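Local coordinates for protein alpha-galacturonidase (Bacillus subtilis, PDB 3FEF) that hydrolyses alpha-1,4-linked galacturonate oligomers such as di-galacturonate to free alpha-D-galacturonate, using NAD(+) and manganese as cofactors, at residues 125-130 with 153-158; 140-145 with 161-166; 174-179 with 197-202; 189-194 with 213-218. One frame throughout, in Å; residues are numbered along the deposited sequence.

Contact 1: residues 125-130 with 153-158; sequences IFAEIA and TRVLYK
Segments 125-130 and 153-158, on helices 112-136 and 149-159, meet through Phe-126, Ala-127 and Ala-130 on one and Val-155 and Leu-156 on the other, the axes of the two segments 8.4 Å apart and crossing at -45°. Both are helices of the Rossmann-type nucleotide-binding domain of this family 4 glycosidase. The backbones come nearest where Ala-130 CA lies 5.2 Å from Leu-156 CA, a spacing that the small alanine side chain permits.

Val-155 works with one branch. With CG1 anti to the backbone N (chi1 168°), that methyl reaches the backbone of the opposite helix and sits 3.5 Å from Ala-127 N. The same CG1 also meets Phe-126 CB at 3.9 Å, so Val-155 covers the link between these two residues rather than a side-chain tip.

Leu-156 reaches over with CD2, which is shared by several neighbours. Leu-156 CD2 approaches the edge of the Phe-126 ring, near its plane, 3.9 Å from Phe-126 CD1, and meets Ala-130 CB at 3.7 Å. Ile-129 CG2 brushes the same methyl more distantly. Further along, Phe-126 also packs on Cys-152, and Ala-127 and Ala-130 on Val-159, extending the apolar seam along helix 149-159. Leu-156 CD2 finally lies 3.6 Å from Phe-126 O, the carbonyl that accepts the helical hydrogen bond from Ala-130 N.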
loop_
_atom_site.group_PDB
_atom_site.type_symbol
_atom_site.label_atom_id
_atom_site.label_comp_id
_atom_site.label_asym_id
_atom_site.label_seq_id
_atom_site.Cartn_x
_atom_site.Cartn_y
_atom_site.Cartn_z
ATOM N N ILE A 125 13.502 -1.356 28.895
ATOM C CA ILE A 125 14.933 -1.651 28.814
ATOM C C ILE A 125 15.477 -1.349 27.411
ATOM O O ILE A 125 16.561 -0.794 27.258
ATOM C CB ILE A 125 15.232 -3.110 29.207
ATOM C CG1 ILE A 125 14.786 -3.369 30.649
ATOM C CG2 ILE A 125 16.719 -3.415 29.054
ATOM C CD1 ILE A 125 15.097 -4.781 31.147
ATOM N N PHE A 126 14.716 -1.697 26.377
ATOM C CA PHE A 126 15.208 -1.502 25.021
ATOM C C PHE A 126 15.012 -0.068 24.530
ATOM O O PHE A 126 15.790 0.427 23.707
ATOM C CB PHE A 126 14.620 -2.546 24.061
ATOM C CG PHE A 126 15.342 -3.862 24.106
ATOM C CD1 PHE A 126 16.232 -4.217 23.092
ATOM C CD2 PHE A 126 15.168 -4.727 25.183
ATOM C CE1 PHE A 126 16.925 -5.436 23.143
ATOM C CE2 PHE A 126 15.862 -5.960 25.246
ATOM C CZ PHE A 126 16.738 -6.309 24.228
ATOM N N ALA A 127 13.987 0.609 25.046
ATOM C CA ALA A 127 13.824 2.035 24.785
ATOM C C ALA A 127 15.066 2.773 25.265
ATOM O O ALA A 127 15.581 3.653 24.572
ATOM C CB ALA A 127 12.578 2.579 25.496
ATOM N N GLU A 128 15.548 2.404 26.452
ATOM C CA GLU A 128 16.748 3.019 27.021
ATOM C C GLU A 128 18.008 2.672 26.213
ATOM O O GLU A 128 18.858 3.521 25.967
ATOM C CB GLU A 128 16.938 2.618 28.503
ATOM C CG GLU A 128 18.242 3.185 29.102
ATOM C CD GLU A 128 18.360 3.045 30.621
ATOM O OE1 GLU A 128 17.941 2.007 31.195
ATOM O OE2 GLU A 128 18.904 3.986 31.252
ATOM N N ILE A 129 18.130 1.418 25.804
ATOM C CA ILE A 129 19.236 1.017 24.940
ATOM C C ILE A 129 19.173 1.771 23.612
ATOM O O ILE A 129 20.171 2.314 23.138
ATOM C CB ILE A 129 19.234 -0.497 24.717
ATOM C CG1 ILE A 129 19.707 -1.207 25.997
ATOM C CG2 ILE A 129 20.118 -0.849 23.547
ATOM C CD1 ILE A 129 19.423 -2.740 26.009
ATOM N N ALA A 130 17.986 1.848 23.027
ATOM C CA ALA A 130 17.850 2.551 21.749
ATOM C C ALA A 130 18.228 4.033 21.831
ATOM O O ALA A 130 18.778 4.593 20.872
ATOM C CB ALA A 130 16.418 2.387 21.170
ATOM N N THR A 153 13.212 -6.028 19.244
ATOM C CA THR A 153 13.732 -5.433 18.035
ATOM C C THR A 153 12.805 -4.311 17.571
ATOM O O THR A 153 13.265 -3.290 17.080
ATOM C CB THR A 153 13.917 -6.508 16.955
ATOM O OG1 THR A 153 14.678 -7.586 17.527
ATOM C CG2 THR A 153 14.661 -5.948 15.778
ATOM N N ARG A 154 11.496 -4.502 17.727
ATOM C CA ARG A 154 10.563 -3.504 17.241
ATOM C C ARG A 154 10.679 -2.220 18.040
ATOM O O ARG A 154 10.485 -1.141 17.499
ATOM C CB ARG A 154 9.131 -4.012 17.323
ATOM C CG ARG A 154 8.137 -2.999 16.818
ATOM C CD ARG A 154 8.170 -2.817 15.284
ATOM N NE ARG A 154 6.923 -2.150 14.916
ATOM C CZ ARG A 154 6.834 -0.892 14.508
ATOM N NH1 ARG A 154 7.921 -0.161 14.328
ATOM N NH2 ARG A 154 5.653 -0.376 14.258
ATOM N N VAL A 155 11.002 -2.347 19.325
ATOM C CA VAL A 155 11.117 -1.193 20.217
ATOM C C VAL A 155 12.317 -0.375 19.793
ATOM O O VAL A 155 12.258 0.848 19.773
ATOM C CB VAL A 155 11.222 -1.623 21.715
ATOM C CG1 VAL A 155 11.651 -0.436 22.623
ATOM C CG2 VAL A 155 9.895 -2.230 22.191
ATOM N N LEU A 156 13.413 -1.050 19.438
ATOM C CA LEU A 156 14.568 -0.328 18.915
ATOM C C LEU A 156 14.154 0.657 17.794
ATOM O O LEU A 156 14.524 1.836 17.814
ATOM C CB LEU A 156 15.648 -1.311 18.428
ATOM C CG LEU A 156 16.298 -2.153 19.524
ATOM C CD1 LEU A 156 17.403 -3.088 19.002
ATOM C CD2 LEU A 156 16.834 -1.217 20.635
ATOM N N TYR A 157 13.401 0.170 16.806
ATOM C CA TYR A 157 13.036 1.008 15.672
ATOM C C TYR A 157 12.018 2.086 16.039
ATOM O O TYR A 157 12.034 3.170 15.463
ATOM C CB TYR A 157 12.507 0.166 14.491
ATOM C CG TYR A 157 13.617 -0.466 13.682
ATOM C CD1 TYR A 157 14.100 -1.728 14.006
ATOM C CD2 TYR A 157 14.203 0.210 12.624
ATOM C CE1 TYR A 157 15.128 -2.314 13.287
ATOM C CE2 TYR A 157 15.246 -0.377 11.881
ATOM C CZ TYR A 157 15.693 -1.637 12.230
ATOM O OH TYR A 157 16.720 -2.237 11.529
ATOM N N LYS A 158 11.129 1.779 16.975
ATOM C CA LYS A 158 10.106 2.731 17.372
ATOM C C LYS A 158 10.744 3.899 18.104
ATOM O O LYS A 158 10.323 5.051 17.967
ATOM C CB LYS A 158 9.043 2.075 18.257
ATOM C CG LYS A 158 8.115 1.109 17.521
ATOM C CD LYS A 158 7.190 0.349 18.492
ATOM C CE LYS A 158 6.029 1.214 18.966
ATOM N NZ LYS A 158 4.967 1.357 17.904
#

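Contact 2: residues 140-145 with 161-166; sequences SWVINY and PGIKAI
Strand 141-144 pairs in parallel with strand 164-167 through Val-142 and Ala-165 and through Ile-143 and Ile-166, the short axes 4.6 Å apart and inclined by 23°. The strands are the two ends of a beta-alpha-beta crossover of the Rossmann-type domain, joined by helix 149-159. Val-142 N gives a bond to Lys-164 O (2.8 Å), Val-142 O receives Ile-166 N (2.9 Å), and Asn-144 N reaches Ile-166 O (2.7 Å).

On one face of the sheet Val-142 CB meets Ala-165 CB at 3.7 Å, beneath helix 149-159, whose Leu-156 touches Ala-165. On the other, Ile-143 and Ile-166 run side by side toward helix 328-335; Ile-166 CG1, wedged between its own backbone N and carbonyl carbon (chi1 69°), comes beside Ile-143 CG2.

Lys-164 crosses the Trp-141 indole at about a right angle. Its CB stands 3.6 Å from the centroid of the six-membered ring, 9° off the normal, a CH-pi contact, while CE approaches Trp-141 NE1. Beyond the ring, Asn-371 OD1 accepts from both Trp-141 NE1 and Lys-164 NZ, and Glu-139 O takes a further bond from NZ. A leucine in place of Trp-141 would probably strip the lysine chain of its flat support and deprive Asn-371 of one donor. A water bridges the strand ends, donating to Ser-140 O and accepting from Lys-164 N at 2.9 Å.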
loop_
_atom_site.group_PDB
_atom_site.type_symbol
_atom_site.label_atom_id
_atom_site.label_comp_id
_atom_site.label_asym_id
_atom_site.label_seq_id
_atom_site.Cartn_x
_atom_site.Cartn_y
_atom_site.Cartn_z
ATOM N N SER A 140 26.354 2.668 14.269
ATOM C CA SER A 140 26.753 1.270 14.431
ATOM C C SER A 140 25.668 0.322 13.928
ATOM O O SER A 140 24.486 0.693 13.850
ATOM C CB SER A 140 27.028 0.977 15.897
ATOM O OG SER A 140 25.915 1.388 16.683
ATOM N N TRP A 141 26.065 -0.903 13.583
ATOM C CA TRP A 141 25.095 -1.975 13.394
ATOM C C TRP A 141 24.819 -2.653 14.725
ATOM O O TRP A 141 25.733 -2.894 15.505
ATOM C CB TRP A 141 25.569 -2.977 12.333
ATOM C CG TRP A 141 25.292 -2.460 10.992
ATOM C CD1 TRP A 141 26.143 -1.712 10.178
ATOM C CD2 TRP A 141 24.056 -2.572 10.289
ATOM N NE1 TRP A 141 25.487 -1.381 9.021
ATOM C CE2 TRP A 141 24.211 -1.898 9.060
ATOM C CE3 TRP A 141 22.833 -3.197 10.575
ATOM C CZ2 TRP A 141 23.185 -1.832 8.114
ATOM C CZ3 TRP A 141 21.817 -3.115 9.647
ATOM C CH2 TRP A 141 22.001 -2.437 8.428
ATOM N N VAL A 142 23.547 -2.941 14.979
ATOM C CA VAL A 142 23.085 -3.515 16.247
ATOM C C VAL A 142 22.593 -4.937 15.983
ATOM O O VAL A 142 21.746 -5.147 15.128
ATOM C CB VAL A 142 21.899 -2.685 16.807
ATOM C CG1 VAL A 142 21.479 -3.194 18.171
ATOM C CG2 VAL A 142 22.276 -1.208 16.886
ATOM N N ILE A 143 23.152 -5.923 16.671
ATOM C CA ILE A 143 22.630 -7.272 16.551
ATOM C C ILE A 143 21.969 -7.690 17.848
ATOM O O ILE A 143 22.629 -7.859 18.846
ATOM C CB ILE A 143 23.733 -8.295 16.179
ATOM C CG1 ILE A 143 24.551 -7.795 14.984
ATOM C CG2 ILE A 143 23.106 -9.682 15.910
ATOM C CD1 ILE A 143 25.705 -8.738 14.623
ATOM N N ASN A 144 20.655 -7.867 17.826
ATOM C CA ASN A 144 19.938 -8.297 19.015
ATOM C C ASN A 144 19.738 -9.813 19.076
ATOM O O ASN A 144 19.297 -10.442 18.114
ATOM C CB ASN A 144 18.582 -7.577 19.103
ATOM C CG ASN A 144 17.780 -7.993 20.322
ATOM O OD1 ASN A 144 18.317 -8.119 21.421
ATOM N ND2 ASN A 144 16.490 -8.217 20.132
ATOM N N TYR A 145 20.043 -10.386 20.232
ATOM C CA TYR A 145 19.891 -11.796 20.487
ATOM C C TYR A 145 18.831 -12.050 21.554
ATOM O O TYR A 145 18.486 -13.203 21.824
ATOM C CB TYR A 145 21.205 -12.377 21.007
ATOM C CG TYR A 145 22.252 -12.576 19.959
ATOM C CD1 TYR A 145 22.108 -13.569 18.990
ATOM C CD2 TYR A 145 23.394 -11.795 19.938
ATOM C CE1 TYR A 145 23.066 -13.767 18.023
ATOM C CE2 TYR A 145 24.365 -11.983 18.977
ATOM C CZ TYR A 145 24.187 -12.969 18.013
ATOM O OH TYR A 145 25.149 -13.175 17.064
ATOM N N PRO A 161 14.049 5.489 15.011
ATOM C CA PRO A 161 13.645 5.051 13.659
ATOM C C PRO A 161 14.812 4.840 12.720
ATOM O O PRO A 161 14.741 3.975 11.843
ATOM C CB PRO A 161 12.743 6.197 13.160
ATOM C CG PRO A 161 12.103 6.729 14.456
ATOM C CD PRO A 161 13.208 6.596 15.515
ATOM N N GLY A 162 15.887 5.605 12.898
ATOM C CA GLY A 162 17.048 5.465 12.010
ATOM C C GLY A 162 18.040 4.376 12.420
ATOM O O GLY A 162 19.077 4.185 11.776
ATOM N N ILE A 163 17.751 3.670 13.507
ATOM C CA ILE A 163 18.695 2.690 13.986
ATOM C C ILE A 163 18.985 1.629 12.902
ATOM O O ILE A 163 18.127 1.305 12.088
ATOM C CB ILE A 163 18.160 2.009 15.248
ATOM C CG1 ILE A 163 19.302 1.342 16.022
ATOM C CG2 ILE A 163 17.062 1.017 14.888
ATOM C CD1 ILE A 163 18.863 0.696 17.341
ATOM N N LYS A 164 20.191 1.082 12.921
ATOM C CA LYS A 164 20.563 -0.024 12.051
ATOM C C LYS A 164 20.644 -1.313 12.850
ATOM O O LYS A 164 21.706 -1.672 13.347
ATOM C CB LYS A 164 21.898 0.274 11.393
ATOM C CG LYS A 164 21.799 1.409 10.409
ATOM C CD LYS A 164 23.084 2.254 10.421
ATOM C CE LYS A 164 24.084 1.749 9.423
ATOM N NZ LYS A 164 25.410 2.239 9.828
ATOM N N ALA A 165 19.513 -2.005 12.967
ATOM C CA ALA A 165 19.415 -3.162 13.836
ATOM C C ALA A 165 18.827 -4.406 13.185
ATOM O O ALA A 165 17.828 -4.344 12.447
ATOM C CB ALA A 165 18.587 -2.812 15.097
ATOM N N ILE A 166 19.422 -5.547 13.520
ATOM C CA ILE A 166 18.811 -6.827 13.194
ATOM C C ILE A 166 18.707 -7.682 14.445
ATOM O O ILE A 166 19.437 -7.478 15.411
ATOM C CB ILE A 166 19.620 -7.572 12.168
ATOM C CG1 ILE A 166 20.948 -8.037 12.781
ATOM C CG2 ILE A 166 19.906 -6.657 10.963
ATOM C CD1 ILE A 166 21.896 -8.640 11.747
HETATM O O HOH W 1 22.392 2.254 14.470
#

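Contact 3: residues 174-179 with 197-202; sequences GTQKLL and IRVNVL
Gln-176 NE2 donates to Ile-197 O at 2.8 Å, joining a helix side chain to the backbone of a strand. The bond is fairly straight (161° at the hydrogen), and the acceptor lies in the plane of the amide, so one N-H is aimed squarely at the carbonyl. With CG anti to its own carbonyl carbon and the chain extended beyond it, the glutamine slides past Ile-197 in the opposite direction to bring its amide to the strand. In return, Ile-197 CG1 rests 3.6 Å from Gln-176 O.

One turn further along the helix, Leu-179 supplies the apolar half. Its CD1 meets Ile-197 CG2 at 3.8 Å and Val-199 CG1 at 4.1 Å, crossing both strand side chains obliquely; Ile-197 CG2 also touches Leu-179 CB. Replacing Gln-176 by an alanine would probably cost Ile-197 O this donor and open a gap beside the isoleucine, leaving the helix to rest here mainly on Leu-179.

On the strand's other side Arg-198, whose CB points away from the helix, forms a salt bridge with Glu-340 of a second subunit, and Asn-200 bonds Gln-374 of that same subunit. Segment 174-179 of helix 171-187, a helix that begins just after His-170, the probable proton donor, runs at 127° to strand 197-202, the segment axes 9.0 Å apart: a helix packed on one face of an antiparallel sheet, the face carrying Ile-197 and Val-199.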
loop_
_atom_site.group_PDB
_atom_site.type_symbol
_atom_site.label_atom_id
_atom_site.label_comp_id
_atom_site.label_asym_id
_atom_site.label_seq_id
_atom_site.Cartn_x
_atom_site.Cartn_y
_atom_site.Cartn_z
ATOM N N GLY A 174 18.866 -25.362 13.061
ATOM C CA GLY A 174 18.504 -26.711 13.506
ATOM C C GLY A 174 17.621 -27.436 12.507
ATOM O O GLY A 174 17.661 -28.657 12.401
ATOM N N THR A 175 16.814 -26.689 11.765
ATOM C CA THR A 175 15.989 -27.306 10.746
ATOM C C THR A 175 16.804 -27.625 9.505
ATOM O O THR A 175 16.585 -28.641 8.853
ATOM C CB THR A 175 14.768 -26.439 10.389
ATOM O OG1 THR A 175 14.006 -26.236 11.587
ATOM C CG2 THR A 175 13.901 -27.177 9.389
ATOM N N GLN A 176 17.758 -26.759 9.192
ATOM C CA GLN A 176 18.694 -27.061 8.139
ATOM C C GLN A 176 19.502 -28.339 8.429
ATOM O O GLN A 176 19.727 -29.141 7.534
ATOM C CB GLN A 176 19.623 -25.881 7.926
ATOM C CG GLN A 176 19.027 -24.817 7.038
ATOM C CD GLN A 176 19.929 -23.622 6.937
ATOM O OE1 GLN A 176 20.160 -22.934 7.928
ATOM N NE2 GLN A 176 20.450 -23.361 5.737
ATOM N N LYS A 177 19.909 -28.542 9.675
ATOM C CA LYS A 177 20.675 -29.743 10.015
ATOM C C LYS A 177 19.780 -30.974 9.900
ATOM O O LYS A 177 20.224 -32.030 9.446
ATOM C CB LYS A 177 21.250 -29.658 11.431
ATOM C CG LYS A 177 22.247 -28.511 11.645
ATOM C CD LYS A 177 22.798 -28.522 13.083
ATOM C CE LYS A 177 23.677 -27.305 13.370
ATOM N NZ LYS A 177 24.852 -27.249 12.459
ATOM N N LEU A 178 18.517 -30.827 10.299
ATOM C CA LEU A 178 17.542 -31.908 10.181
ATOM C C LEU A 178 17.378 -32.311 8.723
ATOM O O LEU A 178 17.385 -33.487 8.389
ATOM C CB LEU A 178 16.188 -31.484 10.758
ATOM C CG LEU A 178 15.011 -32.426 10.465
ATOM C CD1 LEU A 178 15.259 -33.797 11.117
ATOM C CD2 LEU A 178 13.698 -31.831 10.935
ATOM N N LEU A 179 17.215 -31.321 7.853
ATOM C CA LEU A 179 17.092 -31.577 6.429
ATOM C C LEU A 179 18.382 -32.178 5.837
ATOM O O LEU A 179 18.321 -33.056 4.974
ATOM C CB LEU A 179 16.721 -30.284 5.701
ATOM C CG LEU A 179 15.325 -29.686 5.939
ATOM C CD1 LEU A 179 15.288 -28.251 5.413
ATOM C CD2 LEU A 179 14.254 -30.521 5.248
ATOM N N ILE A 197 22.063 -26.481 2.569
ATOM C CA ILE A 197 20.625 -26.655 2.512
ATOM C C ILE A 197 20.073 -25.263 2.324
ATOM O O ILE A 197 19.983 -24.498 3.274
ATOM C CB ILE A 197 20.052 -27.270 3.801
ATOM C CG1 ILE A 197 20.839 -28.534 4.164
ATOM C CG2 ILE A 197 18.546 -27.607 3.607
ATOM C CD1 ILE A 197 20.658 -29.635 3.113
ATOM N N ARG A 198 19.753 -24.929 1.085
ATOM C CA ARG A 198 19.378 -23.574 0.733
ATOM C C ARG A 198 17.886 -23.483 0.889
ATOM O O ARG A 198 17.125 -24.149 0.164
ATOM C CB ARG A 198 19.774 -23.290 -0.712
ATOM C CG ARG A 198 21.268 -23.521 -0.968
ATOM C CD ARG A 198 22.117 -22.387 -0.407
ATOM N NE ARG A 198 23.541 -22.728 -0.392
ATOM C CZ ARG A 198 24.498 -21.960 0.134
ATOM N NH1 ARG A 198 24.193 -20.787 0.680
ATOM N NH2 ARG A 198 25.762 -22.366 0.118
ATOM N N VAL A 199 17.457 -22.688 1.851
ATOM C CA VAL A 199 16.053 -22.670 2.169
ATOM C C VAL A 199 15.469 -21.281 1.956
ATOM O O VAL A 199 16.153 -20.264 2.150
ATOM C CB VAL A 199 15.803 -23.173 3.632
ATOM C CG1 VAL A 199 16.217 -24.633 3.784
ATOM C CG2 VAL A 199 16.528 -22.299 4.652
ATOM N N ASN A 200 14.209 -21.233 1.543
ATOM C CA ASN A 200 13.471 -19.989 1.560
ATOM C C ASN A 200 12.648 -19.944 2.829
ATOM O O ASN A 200 11.605 -20.593 2.934
ATOM C CB ASN A 200 12.572 -19.837 0.330
ATOM C CG ASN A 200 11.862 -18.486 0.298
ATOM O OD1 ASN A 200 12.506 -17.453 0.303
ATOM N ND2 ASN A 200 10.537 -18.494 0.282
ATOM N N VAL A 201 13.124 -19.169 3.799
ATOM C CA VAL A 201 12.544 -19.168 5.132
ATOM C C VAL A 201 11.880 -17.821 5.471
ATOM O O VAL A 201 12.380 -16.750 5.105
ATOM C CB VAL A 201 13.625 -19.509 6.160
ATOM C CG1 VAL A 201 14.683 -18.428 6.183
ATOM C CG2 VAL A 201 13.016 -19.736 7.554
ATOM N N LEU A 202 10.750 -17.883 6.168
ATOM C CA LEU A 202 9.957 -16.694 6.415
ATOM C C LEU A 202 8.970 -16.890 7.559
ATOM O O LEU A 202 8.552 -18.012 7.860
ATOM C CB LEU A 202 9.258 -16.224 5.132
ATOM C CG LEU A 202 8.172 -17.096 4.457
ATOM C CD1 LEU A 202 7.259 -16.237 3.585
ATOM C CD2 LEU A 202 8.782 -18.209 3.603
#

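Contact 4: residues 189-194 with 213-218; sequences IEVPRR and ASYRHI
Apolar contacts round the ring of Tyr-215 dominate. Val-191 lays its CG2 over one face, 3.9 Å from the ring centroid and only 9° off the normal, a CH-pi contact almost above the centre. Ile-189 comes instead to the ring edge, its CD1 4.1 Å from Tyr-215 CE2, and the same methyl also touches Ile-218 CD1. Near the phenol end, Pro-192 CD lies 4.3 Å from Tyr-215 CE1. The tyrosine reaches this loop because its CG is anti to the backbone N (chi1 171°).

Backbone bonds shape the other partner. A type II' turn from Tyr-215 to Ile-218 closes a tight hairpin, with Tyr-215 N bonded to Ile-218 O and Ile-218 N to Tyr-215 O. The turn carries Arg-216 back over the ring, CG standing 3.5 Å above the face opposite Val-191.

Around this patch, Val-183 of helix 171-187 packs on Ile-189 and Val-191, and Leu-220 on Tyr-215. Held between a valine methyl and an arginine methylene, the aromatic ring is probably restricted in its rotation, and between these two segments the loop is held to the hairpin mainly by apolar contacts rather than by paired charges.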
loop_
_atom_site.group_PDB
_atom_site.type_symbol
_atom_site.label_atom_id
_atom_site.label_comp_id
_atom_site.label_asym_id
_atom_site.label_seq_id
_atom_site.Cartn_x
_atom_site.Cartn_y
_atom_site.Cartn_z
ATOM N N ILE A 189 23.381 -39.731 0.200
ATOM C CA ILE A 189 24.518 -38.849 -0.076
ATOM C C ILE A 189 24.847 -37.880 1.057
ATOM O O ILE A 189 23.964 -37.410 1.772
ATOM C CB ILE A 189 24.332 -38.081 -1.388
ATOM C CG1 ILE A 189 23.248 -37.013 -1.250
ATOM C CG2 ILE A 189 23.983 -39.049 -2.513
ATOM C CD1 ILE A 189 22.803 -36.445 -2.588
ATOM N N GLU A 190 26.135 -37.599 1.216
ATOM C CA GLU A 190 26.618 -36.664 2.227
ATOM C C GLU A 190 26.193 -35.229 1.946
ATOM O O GLU A 190 26.012 -34.830 0.805
ATOM C CB GLU A 190 28.140 -36.711 2.285
ATOM C CG GLU A 190 28.672 -38.069 2.635
ATOM C CD GLU A 190 28.242 -38.496 4.012
ATOM O OE1 GLU A 190 28.678 -37.856 4.993
ATOM O OE2 GLU A 190 27.471 -39.470 4.117
ATOM N N VAL A 191 26.035 -34.452 3.004
ATOM C CA VAL A 191 25.916 -33.007 2.869
ATOM C C VAL A 191 27.015 -32.471 3.745
ATOM O O VAL A 191 27.050 -32.777 4.926
ATOM C CB VAL A 191 24.560 -32.484 3.350
ATOM C CG1 VAL A 191 24.586 -30.967 3.434
ATOM C CG2 VAL A 191 23.456 -32.943 2.410
ATOM N N PRO A 192 27.946 -31.698 3.156
ATOM C CA PRO A 192 29.139 -31.223 3.859
ATOM C C PRO A 192 28.844 -30.130 4.898
ATOM O O PRO A 192 29.504 -30.067 5.933
ATOM C CB PRO A 192 30.025 -30.662 2.727
ATOM C CG PRO A 192 29.252 -30.850 1.431
ATOM C CD PRO A 192 27.835 -31.137 1.797
ATOM N N ARG A 193 27.858 -29.281 4.626
ATOM C CA ARG A 193 27.526 -28.182 5.534
ATOM C C ARG A 193 26.033 -27.911 5.533
ATOM O O ARG A 193 25.387 -27.971 4.481
ATOM C CB ARG A 193 28.256 -26.909 5.104
ATOM C CG ARG A 193 29.689 -26.807 5.585
ATOM C CD ARG A 193 30.540 -26.019 4.595
ATOM N NE ARG A 193 29.768 -25.510 3.460
ATOM C CZ ARG A 193 29.495 -24.227 3.242
ATOM N NH1 ARG A 193 29.914 -23.297 4.086
ATOM N NH2 ARG A 193 28.796 -23.871 2.173
ATOM N N ARG A 194 25.484 -27.595 6.703
ATOM C CA ARG A 194 24.072 -27.240 6.776
ATOM C C ARG A 194 23.791 -26.005 5.921
ATOM O O ARG A 194 22.675 -25.818 5.450
ATOM C CB ARG A 194 23.586 -27.077 8.225
ATOM C CG ARG A 194 24.228 -25.936 9.013
ATOM C CD ARG A 194 23.285 -24.750 9.156
ATOM N NE ARG A 194 23.953 -23.606 9.771
ATOM C CZ ARG A 194 24.010 -22.391 9.235
ATOM N NH1 ARG A 194 23.411 -22.136 8.079
ATOM N NH2 ARG A 194 24.640 -21.417 9.876
ATOM N N ALA A 213 13.063 -25.292 -0.576
ATOM C CA ALA A 213 14.313 -25.785 -0.052
ATOM C C ALA A 213 14.987 -26.701 -1.064
ATOM O O ALA A 213 14.333 -27.453 -1.800
ATOM C CB ALA A 213 14.065 -26.526 1.253
ATOM N N SER A 214 16.300 -26.629 -1.117
ATOM C CA SER A 214 17.021 -27.447 -2.049
ATOM C C SER A 214 18.392 -27.789 -1.516
ATOM O O SER A 214 18.971 -27.049 -0.678
ATOM C CB SER A 214 17.158 -26.731 -3.387
ATOM O OG SER A 214 17.877 -25.516 -3.238
ATOM N N TYR A 215 18.900 -28.921 -1.994
ATOM C CA TYR A 215 20.314 -29.244 -1.856
ATOM C C TYR A 215 20.838 -29.397 -3.284
ATOM O O TYR A 215 20.399 -30.292 -4.018
ATOM C CB TYR A 215 20.524 -30.523 -1.038
ATOM C CG TYR A 215 21.967 -30.965 -1.075
ATOM C CD1 TYR A 215 22.964 -30.163 -0.530
ATOM C CD2 TYR A 215 22.345 -32.138 -1.724
ATOM C CE1 TYR A 215 24.289 -30.527 -0.598
ATOM C CE2 TYR A 215 23.681 -32.524 -1.795
ATOM C CZ TYR A 215 24.640 -31.710 -1.219
ATOM O OH TYR A 215 25.961 -32.056 -1.272
ATOM N N ARG A 216 21.704 -28.487 -3.721
ATOM C CA ARG A 216 22.111 -28.476 -5.125
ATOM C C ARG A 216 20.877 -28.481 -6.008
ATOM O O ARG A 216 20.002 -27.635 -5.869
ATOM C CB ARG A 216 22.932 -29.726 -5.458
ATOM C CG ARG A 216 23.948 -30.042 -4.393
ATOM C CD ARG A 216 25.279 -29.475 -4.729
ATOM N NE ARG A 216 26.190 -30.556 -5.094
ATOM C CZ ARG A 216 27.288 -30.873 -4.412
ATOM N NH1 ARG A 216 27.636 -30.168 -3.338
ATOM N NH2 ARG A 216 28.048 -31.887 -4.819
ATOM N N HIS A 217 20.803 -29.459 -6.903
ATOM C CA HIS A 217 19.722 -29.516 -7.877
ATOM C C HIS A 217 18.437 -30.190 -7.349
ATOM O O HIS A 217 17.439 -30.241 -8.041
ATOM C CB HIS A 217 20.213 -30.231 -9.130
ATOM C CG HIS A 217 20.672 -31.632 -8.877
ATOM N ND1 HIS A 217 21.895 -31.924 -8.303
ATOM C CD2 HIS A 217 20.075 -32.823 -9.121
ATOM C CE1 HIS A 217 22.026 -33.237 -8.198
ATOM N NE2 HIS A 217 20.934 -33.804 -8.686
ATOM N N ILE A 218 18.459 -30.682 -6.118
ATOM C CA ILE A 218 17.357 -31.482 -5.614
ATOM C C ILE A 218 16.349 -30.668 -4.794
ATOM O O ILE A 218 16.723 -29.910 -3.906
ATOM C CB ILE A 218 17.892 -32.654 -4.754
ATOM C CG1 ILE A 218 18.729 -33.607 -5.610
ATOM C CG2 ILE A 218 16.754 -33.393 -4.088
ATOM C CD1 ILE A 218 19.923 -34.221 -4.861
#

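The four contacts form two pairs. Contacts 1 and 2, with centres 9 Å apart, share the Rossmann-type domain: Tyr-157 OH probably bonds Ala-165 O (2.6 Å), and Thr-153 OG1 probably bonds Asn-144 ND2, tying helix 149-159 to the sheet. Contacts 3 and 4, 10 Å apart between centres, meet where Arg-198 N approaches Ser-214 O in a probable hydrogen bond, and both touch a second subunit. Between the pairs, centres are 25 to 38 Å apart without touching. The magnesium ion, bound by Cys-169 and His-206, lies between them, about 10 Å from the side chain of Asn-144 and 13 Å from that of Gln-176; contact 4 is remote from the active site.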